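Local atomic coordinates of CELL WALL surface anchor family protein (Streptococcus pneumoniae, PDB entry 2WW8), a protein that serves as the adhesin of the pneumococcal pilus, probably recognising host cells through an integrin-like metal-binding domain carried on an elongated multidomain stalk. Residues Asp232-Asn235 against Ser236-Asn239; Arg247-Arg250 against Ala251-Thr255; Asn348-Met351 against Tyr352-Ala356; Ala356-Thr359 against Gln360-Leu363. All blocks are in the same frame, centred on the assembly; numbering follows the deposited sequence.

Contact 1 of 4, residues Asp232-Asn235 against Ser236-Asn239; sequences DNSN and SMSN. With MG (magnesium ion), chain B.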
loop_
_atom_site.group_PDB
_atom_site.type_symbol
_atom_site.label_atom_id
_atom_site.label_comp_id
_atom_site.label_asym_id
_atom_site.label_seq_id
_atom_site.Cartn_x
_atom_site.Cartn_y
_atom_site.Cartn_z
ATOM N N ASP A 232 32.638 14.152 -16.109
ATOM C CA ASP A 232 33.469 13.704 -17.244
ATOM C C ASP A 232 32.757 12.590 -18.026
ATOM O O ASP A 232 32.340 11.556 -17.477
ATOM C CB ASP A 232 34.859 13.343 -16.631
ATOM C CG ASP A 232 35.906 12.807 -17.620
ATOM O OD1 ASP A 232 35.573 12.366 -18.745
ATOM O OD2 ASP A 232 37.084 12.852 -17.165
ATOM N N ASN A 233 32.559 12.814 -19.329
ATOM C CA ASN A 233 31.953 11.783 -20.202
ATOM C C ASN A 233 32.961 11.453 -21.343
ATOM O O ASN A 233 32.543 11.137 -22.470
ATOM C CB ASN A 233 30.593 12.238 -20.743
ATOM C CG ASN A 233 29.753 11.109 -21.392
ATOM O OD1 ASN A 233 29.322 11.284 -22.523
ATOM N ND2 ASN A 233 29.563 9.987 -20.737
ATOM N N SER A 234 34.267 11.543 -21.060
ATOM C CA SER A 234 35.315 11.243 -22.043
ATOM C C SER A 234 35.244 9.720 -22.426
ATOM O O SER A 234 34.625 8.906 -21.723
ATOM C CB SER A 234 36.712 11.633 -21.512
ATOM O OG SER A 234 36.942 10.850 -20.337
ATOM N N ASN A 235 35.874 9.336 -23.542
ATOM C CA ASN A 235 35.778 7.963 -24.065
ATOM C C ASN A 235 36.211 6.896 -23.036
ATOM O O ASN A 235 35.608 5.835 -22.966
ATOM C CB ASN A 235 36.693 7.856 -25.299
ATOM C CG ASN A 235 36.228 8.744 -26.444
ATOM O OD1 ASN A 235 35.053 9.078 -26.535
ATOM N ND2 ASN A 235 37.152 9.146 -27.296
ATOM N N SER A 236 37.269 7.177 -22.260
ATOM C CA SER A 236 37.760 6.289 -21.212
ATOM C C SER A 236 36.668 5.931 -20.200
ATOM O O SER A 236 36.825 4.972 -19.451
ATOM C CB SER A 236 38.873 6.985 -20.430
ATOM O OG SER A 236 38.430 8.193 -19.826
ATOM N N MET A 237 35.594 6.733 -20.111
ATOM C CA MET A 237 34.499 6.348 -19.187
ATOM C C MET A 237 33.632 5.205 -19.707
ATOM O O MET A 237 32.820 4.693 -18.976
ATOM C CB MET A 237 33.583 7.553 -18.841
ATOM C CG MET A 237 34.313 8.732 -18.186
ATOM S SD MET A 237 34.609 8.323 -16.453
ATOM C CE MET A 237 32.971 8.469 -15.730
ATOM N N SER A 238 33.724 4.862 -20.989
ATOM C CA SER A 238 33.006 3.729 -21.560
ATOM C C SER A 238 32.959 2.500 -20.657
ATOM O O SER A 238 33.995 2.064 -20.130
ATOM C CB SER A 238 33.731 3.351 -22.872
ATOM O OG SER A 238 33.339 2.054 -23.248
ATOM N N ASN A 239 31.782 1.899 -20.494
ATOM C CA ASN A 239 31.536 0.968 -19.398
ATOM C C ASN A 239 32.419 -0.298 -19.528
ATOM O O ASN A 239 32.851 -0.904 -18.515
ATOM C CB ASN A 239 30.046 0.602 -19.413
ATOM C CG ASN A 239 29.195 1.682 -18.748
ATOM O OD1 ASN A 239 29.643 2.304 -17.795
ATOM N ND2 ASN A 239 28.014 1.944 -19.261
HETATM MG MG MG B . 38.849 10.299 -19.430
HETATM O O HOH W 1 39.074 12.259 -18.757
HETATM O O HOH W 2 39.802 10.439 -21.219
HETATM O O HOH W 3 40.633 9.456 -18.721
#
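Asp232 and Met237 meet in the metal-ion-dependent adhesion site (MIDAS) loop of a von Willebrand A-type domain, the DxSxS signature being Asp232, Ser234 and Ser236. Asp232 closes strand 225-232, and its backbone O has Met237 CG 3.5 Å away. With CG anti to the backbone N (chi1 178°), its carboxylate turns back toward Ser234: OD1 takes Ser234 N at 2.8 Å, nearly along the C-O axis, which makes an Asx turn, and on its syn side it also takes the hydroxyl of Ser234. Asp232 is a second-shell residue. Its OD2 lies 3.8 Å from the magnesium ion and reaches it through a bound water, besides accepting from Thr386 OG1 and the backbone N of Asp387. Asn233 sends its ND2 to Glu341 O. Ser234 OG, fixed by its bond to Asp232, coordinates magnesium at 2.2 Å, and Ser236 OG does the same from two residues on. The two hydroxyl oxygens are 3.1 Å apart as neighbouring ligands, not as a hydrogen-bonded pair; three waters and Asp387 fill the remaining positions, giving six ligands in all. Because three of these are water, the ion could probably exchange one for an incoming acidic ligand, as in integrin MIDAS sites. The chain passes from Ser234 into a short 3-10 turn. Ser234 O accepts from Met237 N, the donor standing 45° out of the carbonyl plane, and Asn235, whose ND2 is held by Tyr352 O, repeats this one residue later: its O receives Ser238 N at 2.9 Å with an N-H...O angle of 160°.

Contact 2 of 4, residues Arg247-Arg250 against Ala251-Thr255; sequences RAER and AGEAT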
loop_
_atom_site.group_PDB
_atom_site.type_symbol
_atom_site.label_atom_id
_atom_site.label_comp_id
_atom_site.label_asym_id
_atom_site.label_seq_id
_atom_site.Cartn_x
_atom_site.Cartn_y
_atom_site.Cartn_z
ATOM N N ARG A 247 32.625 2.546 -15.676
ATOM C CA ARG A 247 32.820 3.893 -15.172
ATOM C C ARG A 247 31.607 4.812 -15.373
ATOM O O ARG A 247 31.135 5.439 -14.393
ATOM C CB ARG A 247 34.062 4.570 -15.741
ATOM C CG ARG A 247 35.371 3.920 -15.221
ATOM C CD ARG A 247 36.580 4.721 -15.704
ATOM N NE ARG A 247 37.815 4.097 -15.254
ATOM C CZ ARG A 247 39.010 4.512 -15.642
ATOM N NH1 ARG A 247 39.130 5.512 -16.513
ATOM N NH2 ARG A 247 40.069 3.871 -15.183
ATOM N N ALA A 248 31.107 4.881 -16.610
ATOM C CA ALA A 248 30.026 5.809 -16.932
ATOM C C ALA A 248 28.771 5.466 -16.129
ATOM O O ALA A 248 28.123 6.354 -15.520
ATOM C CB ALA A 248 29.789 5.870 -18.416
ATOM N N GLU A 249 28.424 4.190 -16.116
ATOM C CA GLU A 249 27.180 3.857 -15.469
ATOM C C GLU A 249 27.248 4.098 -13.967
ATOM O O GLU A 249 26.275 4.548 -13.349
ATOM C CB GLU A 249 26.607 2.488 -15.854
ATOM C CG GLU A 249 27.119 1.339 -15.124
ATOM C CD GLU A 249 26.638 -0.017 -15.612
ATOM O OE1 GLU A 249 25.923 -0.158 -16.627
ATOM O OE2 GLU A 249 27.039 -0.982 -14.953
ATOM N N ARG A 250 28.371 3.776 -13.349
ATOM C CA ARG A 250 28.467 3.959 -11.928
ATOM C C ARG A 250 28.573 5.431 -11.536
ATOM O O ARG A 250 28.052 5.810 -10.494
ATOM C CB ARG A 250 29.553 3.074 -11.288
ATOM C CG ARG A 250 29.231 1.574 -11.430
ATOM C CD ARG A 250 30.361 0.713 -10.939
ATOM N NE ARG A 250 29.966 -0.670 -11.078
ATOM C CZ ARG A 250 30.760 -1.742 -10.965
ATOM N NH1 ARG A 250 32.055 -1.655 -10.656
ATOM N NH2 ARG A 250 30.226 -2.947 -11.110
ATOM N N ALA A 251 29.297 6.237 -12.296
ATOM C CA ALA A 251 29.407 7.680 -12.009
ATOM C C ALA A 251 28.048 8.288 -12.238
ATOM O O ALA A 251 27.746 9.195 -11.483
ATOM C CB ALA A 251 30.409 8.363 -12.923
ATOM N N GLY A 252 27.296 7.838 -13.258
ATOM C CA GLY A 252 25.934 8.328 -13.534
ATOM C C GLY A 252 24.956 7.952 -12.424
ATOM O O GLY A 252 24.230 8.819 -11.915
ATOM N N GLU A 253 24.942 6.687 -12.004
ATOM C CA GLU A 253 24.084 6.306 -10.880
ATOM C C GLU A 253 24.455 7.060 -9.587
ATOM O O GLU A 253 23.534 7.423 -8.831
ATOM C CB GLU A 253 24.071 4.795 -10.628
ATOM C CG GLU A 253 23.581 3.938 -11.833
ATOM C CD GLU A 253 23.921 2.416 -11.793
ATOM O OE1 GLU A 253 24.736 1.954 -10.941
ATOM O OE2 GLU A 253 23.390 1.658 -12.653
ATOM N N ALA A 254 25.755 7.268 -9.324
ATOM C CA ALA A 254 26.198 8.015 -8.144
ATOM C C ALA A 254 25.711 9.487 -8.271
ATOM O O ALA A 254 25.198 10.049 -7.314
ATOM C CB ALA A 254 27.717 7.989 -7.990
ATOM N N THR A 255 25.839 10.090 -9.457
ATOM C CA THR A 255 25.383 11.464 -9.667
ATOM C C THR A 255 23.880 11.614 -9.359
ATOM O O THR A 255 23.513 12.522 -8.582
ATOM C CB THR A 255 25.738 11.950 -11.084
ATOM O OG1 THR A 255 27.153 11.878 -11.244
ATOM C CG2 THR A 255 25.256 13.380 -11.435
#
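Glu249 and Glu253 stand one turn apart at the start of helix 247-263, which lies against the parallel sheet of the von Willebrand A-type (Rossmann-like) domain. Glu253 extends with CG beside its own backbone N (chi1 -59°), a course that lays the CG methylene 3.2 Å from Glu249 O, the carbonyl already bonded to Glu253 N. The carboxylates stay apart, Glu249 OE1 being 5.1 Å from Glu253 OE2; Glu249 is turned to Arg246, a salt bridge that probably eases the like-charge proximity. Arg250, extended from CG to NE, carries NH1 to Thr572 OG1, its NE too distant from Glu253 for a salt bridge, while Arg247 reaches Asp387, a magnesium ligand. One turn on from the arginines the residues are small: Ala251 turns its methyl to Leu231 and Ile385 of the sheet, with CB 3.4 Å from Arg247 O, and Ala254 packs on helix 575-583. Regular i to i+4 bonds tie the two segments, for instance Ala251 N to Arg247 O at 2.9 Å with an N-H...O angle of 163°. Ala251 O is gripped twice from opposite faces of its plane, by Thr255 N at 2.9 Å and by Thr255 OG1 at 2.8 Å.

Contact 3 of 4, residues Asn348-Met351 against Tyr352-Ala356; sequences NRLM and YQFGA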
loop_
_atom_site.group_PDB
_atom_site.type_symbol
_atom_site.label_atom_id
_atom_site.label_comp_id
_atom_site.label_asym_id
_atom_site.label_seq_id
_atom_site.Cartn_x
_atom_site.Cartn_y
_atom_site.Cartn_z
ATOM N N ASN A 348 36.662 4.897 -35.256
ATOM C CA ASN A 348 35.829 4.782 -36.451
ATOM C C ASN A 348 34.442 5.441 -36.280
ATOM O O ASN A 348 33.735 5.697 -37.279
ATOM C CB ASN A 348 35.698 3.336 -36.913
ATOM C CG ASN A 348 35.246 2.420 -35.811
ATOM O OD1 ASN A 348 35.904 2.299 -34.745
ATOM N ND2 ASN A 348 34.100 1.789 -36.038
ATOM N N ARG A 349 34.067 5.726 -35.038
ATOM C CA ARG A 349 32.874 6.517 -34.796
ATOM C C ARG A 349 33.194 7.995 -34.801
ATOM O O ARG A 349 34.129 8.442 -34.164
ATOM C CB ARG A 349 32.185 6.190 -33.463
ATOM C CG ARG A 349 31.356 4.890 -33.517
ATOM C CD ARG A 349 30.507 4.782 -34.807
ATOM N NE ARG A 349 29.742 3.539 -34.992
ATOM C CZ ARG A 349 28.636 3.209 -34.318
ATOM N NH1 ARG A 349 28.101 4.003 -33.396
ATOM N NH2 ARG A 349 28.046 2.057 -34.562
ATOM N N LEU A 350 32.346 8.768 -35.466
ATOM C CA LEU A 350 32.388 10.210 -35.346
ATOM C C LEU A 350 32.349 10.666 -33.874
ATOM O O LEU A 350 33.108 11.538 -33.481
ATOM C CB LEU A 350 31.201 10.780 -36.125
ATOM C CG LEU A 350 30.956 12.296 -35.892
ATOM C CD1 LEU A 350 32.029 13.039 -36.676
ATOM C CD2 LEU A 350 29.534 12.648 -36.419
ATOM N N MET A 351 31.482 10.121 -33.020
ATOM C CA MET A 351 31.363 10.724 -31.690
ATOM C C MET A 351 32.585 10.531 -30.825
ATOM O O MET A 351 32.782 11.265 -29.858
ATOM C CB MET A 351 30.136 10.237 -30.925
ATOM C CG MET A 351 28.820 10.491 -31.711
ATOM S SD MET A 351 28.584 12.316 -31.947
ATOM C CE MET A 351 28.799 12.895 -30.253
ATOM N N TYR A 352 33.396 9.535 -31.163
ATOM C CA TYR A 352 34.692 9.333 -30.478
ATOM C C TYR A 352 35.568 10.578 -30.595
ATOM O O TYR A 352 36.363 10.907 -29.680
ATOM C CB TYR A 352 35.305 8.084 -31.154
ATOM C CG TYR A 352 36.649 7.675 -30.582
ATOM C CD1 TYR A 352 37.816 8.352 -30.944
ATOM C CD2 TYR A 352 36.724 6.668 -29.611
ATOM C CE1 TYR A 352 39.064 7.986 -30.378
ATOM C CE2 TYR A 352 37.952 6.304 -29.049
ATOM C CZ TYR A 352 39.088 6.940 -29.466
ATOM O OH TYR A 352 40.286 6.567 -28.930
ATOM N N GLN A 353 35.434 11.289 -31.724
ATOM C CA GLN A 353 36.310 12.444 -31.942
ATOM C C GLN A 353 36.040 13.548 -30.913
ATOM O O GLN A 353 36.875 14.436 -30.801
ATOM C CB GLN A 353 36.208 13.008 -33.364
ATOM C CG GLN A 353 36.231 11.846 -34.444
ATOM C CD GLN A 353 37.484 10.980 -34.352
ATOM O OE1 GLN A 353 38.575 11.510 -34.103
ATOM N NE2 GLN A 353 37.342 9.659 -34.558
ATOM N N PHE A 354 34.912 13.488 -30.186
ATOM C CA PHE A 354 34.538 14.512 -29.210
ATOM C C PHE A 354 34.789 14.105 -27.778
ATOM O O PHE A 354 34.341 14.786 -26.833
ATOM C CB PHE A 354 33.034 14.859 -29.434
ATOM C CG PHE A 354 32.797 15.526 -30.779
ATOM C CD1 PHE A 354 32.777 14.790 -31.953
ATOM C CD2 PHE A 354 32.701 16.907 -30.862
ATOM C CE1 PHE A 354 32.604 15.418 -33.189
ATOM C CE2 PHE A 354 32.521 17.554 -32.122
ATOM C CZ PHE A 354 32.513 16.818 -33.253
ATOM N N GLY A 355 35.518 13.002 -27.565
ATOM C CA GLY A 355 35.607 12.466 -26.190
ATOM C C GLY A 355 36.941 12.593 -25.468
ATOM O O GLY A 355 37.319 11.657 -24.757
ATOM N N ALA A 356 37.682 13.671 -25.688
ATOM C CA ALA A 356 38.894 13.962 -24.929
ATOM C C ALA A 356 38.492 14.720 -23.622
ATOM O O ALA A 356 37.317 14.739 -23.271
ATOM C CB ALA A 356 39.842 14.845 -25.755
#
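The Phe354 ring receives Leu350 at its edge: Leu350 O lies in the ring plane, 3.6 Å from CD1, and Met351 O approaches the same plane with 4.1 Å to CD1. These are carbonyl oxygens facing the ring's C-H rim, probably a favourable electrostatic match. Neither segment covers a face of this ring, which instead packs with Phe285, Val287 and Thr314 of the neighbouring strands; the apolar touch from within is loose, Leu350 CD1 to Phe354 CE1 at 4.3 Å. Around the Tyr352 ring, Arg349 O sits obliquely and its closer neighbour is the CB of Tyr352, at 3.3 Å. Tyr352 CG anti to the backbone N (chi1 -179°) carries the ring outward from that carbonyl.

The backbone behind these rings is a short 3-10 turn in the loop between helices 328-337 and 359-373. Gln353 N bonds Leu350 O at 2.9 Å, the donor standing 48° out of the carbonyl plane. Phe354 N bonds Met351 O at 3.1 Å, here with the donor 60° out of plane. The first link, Tyr352 N to Arg349 O, is weak. Gln353 also approaches the same acceptor with its side chain, which bends at chi2 and folds the amide back so that NE2 makes a long, weak hydrogen bond to Arg349 O at 3.5 Å.

Contact 4 of 4, residues Ala356-Thr359 against Gln360-Leu363; sequences ATFT and QKAL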
loop_
_atom_site.group_PDB
_atom_site.type_symbol
_atom_site.label_atom_id
_atom_site.label_comp_id
_atom_site.label_asym_id
_atom_site.label_seq_id
_atom_site.Cartn_x
_atom_site.Cartn_y
_atom_site.Cartn_z
ATOM N N ALA A 356 37.682 13.671 -25.688
ATOM C CA ALA A 356 38.894 13.962 -24.929
ATOM C C ALA A 356 38.492 14.720 -23.622
ATOM O O ALA A 356 37.317 14.739 -23.271
ATOM C CB ALA A 356 39.842 14.845 -25.755
ATOM N N THR A 357 39.421 15.407 -22.966
ATOM C CA THR A 357 39.260 15.920 -21.603
ATOM C C THR A 357 39.610 17.409 -21.545
ATOM O O THR A 357 40.773 17.775 -21.303
ATOM C CB THR A 357 40.054 15.074 -20.610
ATOM O OG1 THR A 357 39.749 13.700 -20.878
ATOM C CG2 THR A 357 39.688 15.403 -19.104
ATOM N N PHE A 358 38.607 18.260 -21.775
ATOM C CA PHE A 358 38.824 19.724 -21.755
ATOM C C PHE A 358 38.327 20.308 -20.416
ATOM O O PHE A 358 37.263 20.888 -20.322
ATOM C CB PHE A 358 38.106 20.399 -22.908
ATOM C CG PHE A 358 38.499 21.837 -23.174
ATOM C CD1 PHE A 358 39.400 22.538 -22.349
ATOM C CD2 PHE A 358 38.042 22.438 -24.333
ATOM C CE1 PHE A 358 39.760 23.865 -22.657
ATOM C CE2 PHE A 358 38.399 23.767 -24.663
ATOM C CZ PHE A 358 39.244 24.501 -23.828
ATOM N N THR A 359 39.127 20.060 -19.381
ATOM C CA THR A 359 38.739 20.302 -17.984
ATOM C C THR A 359 38.484 21.803 -17.789
ATOM O O THR A 359 37.486 22.172 -17.177
ATOM C CB THR A 359 39.904 19.899 -17.045
ATOM O OG1 THR A 359 40.233 18.543 -17.343
ATOM C CG2 THR A 359 39.466 19.952 -15.527
ATOM N N GLN A 360 39.322 22.659 -18.372
ATOM C CA GLN A 360 39.166 24.100 -18.156
ATOM C C GLN A 360 37.812 24.650 -18.551
ATOM O O GLN A 360 37.192 25.490 -17.891
ATOM C CB GLN A 360 40.242 24.821 -18.970
ATOM C CG GLN A 360 40.270 26.289 -18.698
ATOM C CD GLN A 360 41.368 27.007 -19.507
ATOM O OE1 GLN A 360 42.097 26.428 -20.351
ATOM N NE2 GLN A 360 41.460 28.336 -19.235
ATOM N N LYS A 361 37.323 24.131 -19.667
ATOM C CA LYS A 361 36.057 24.577 -20.214
ATOM C C LYS A 361 34.889 24.183 -19.288
ATOM O O LYS A 361 33.902 24.927 -19.119
ATOM C CB LYS A 361 35.880 23.995 -21.645
ATOM C CG LYS A 361 34.624 24.500 -22.417
ATOM C CD LYS A 361 34.639 24.043 -23.914
ATOM C CE LYS A 361 33.617 24.911 -24.719
ATOM N NZ LYS A 361 33.607 24.542 -26.166
ATOM N N ALA A 362 35.021 23.023 -18.672
ATOM C CA ALA A 362 34.030 22.566 -17.734
ATOM C C ALA A 362 34.038 23.426 -16.472
ATOM O O ALA A 362 32.975 23.766 -15.987
ATOM C CB ALA A 362 34.340 21.108 -17.333
ATOM N N LEU A 363 35.219 23.690 -15.915
ATOM C CA LEU A 363 35.357 24.553 -14.737
ATOM C C LEU A 363 34.792 25.942 -15.088
ATOM O O LEU A 363 34.095 26.558 -14.281
ATOM C CB LEU A 363 36.842 24.629 -14.339
ATOM C CG LEU A 363 37.418 23.375 -13.685
ATOM C CD1 LEU A 363 38.971 23.489 -13.633
ATOM C CD2 LEU A 363 36.814 23.059 -12.298
#
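Phe358 O receives Lys361 N at 3.3 Å in a weak bond, bent at N-H...O, whereas Thr359 O accepts Leu363 N at 3.0 Å nearly in line with the C=O, as in a regular alpha-helix. The first turn of helix 359-373 is thus uneven in its bonding. Phe358 occupies the N-cap, and Thr359 is the first residue in helical geometry. This helix belongs to the von Willebrand A-type domain and starts near the C-terminal ends of the parallel strands, where the MIDAS lies.

The side chain of Phe358 folds back over the helix start, CG anti to N (chi1 -167°), and lays one ring face on Lys361. Lys361 CB stands 3.6 Å from the ring centroid and only 7° off the normal, a CH-pi contact; farther along the same extended chain, CD is 3.8 Å from both CD2 and CE2 of Phe358. The charged end then continues to Glu437 and Thr278. Gln360 CB approaches obliquely, while its OE1 is fixed by Tyr394 N. On another side of the turn, Thr359 and Leu363 run side by side, with Thr359 CG2 4.0 Å from Leu363 CD1.

How the contacts relate
Contacts 1 and 4 are mostly buried, whereas contacts 2 and 3 include residues at the surface. All four belong to the same von Willebrand A-type domain, and contact 1 joins the others. Met237 O and Asn239 OD1 meet the N-terminal end of contact 2's helix at Ala248 N and Glu249 N, and Asn235 N bonds Gly355 O of contact 3. Thr357 of contact 4, probably the MIDAS threonine, keeps its OG1 3.8 Å from the magnesium ion, too far for direct coordination. Chemistry follows place: metal ligands in contact 1, helix bonds and charged side chains with outside partners in contact 2, ring edges and 3-10 bonds in contact 3, CH-pi packing in contact 4. Contacts 3 and 4 share Ala356.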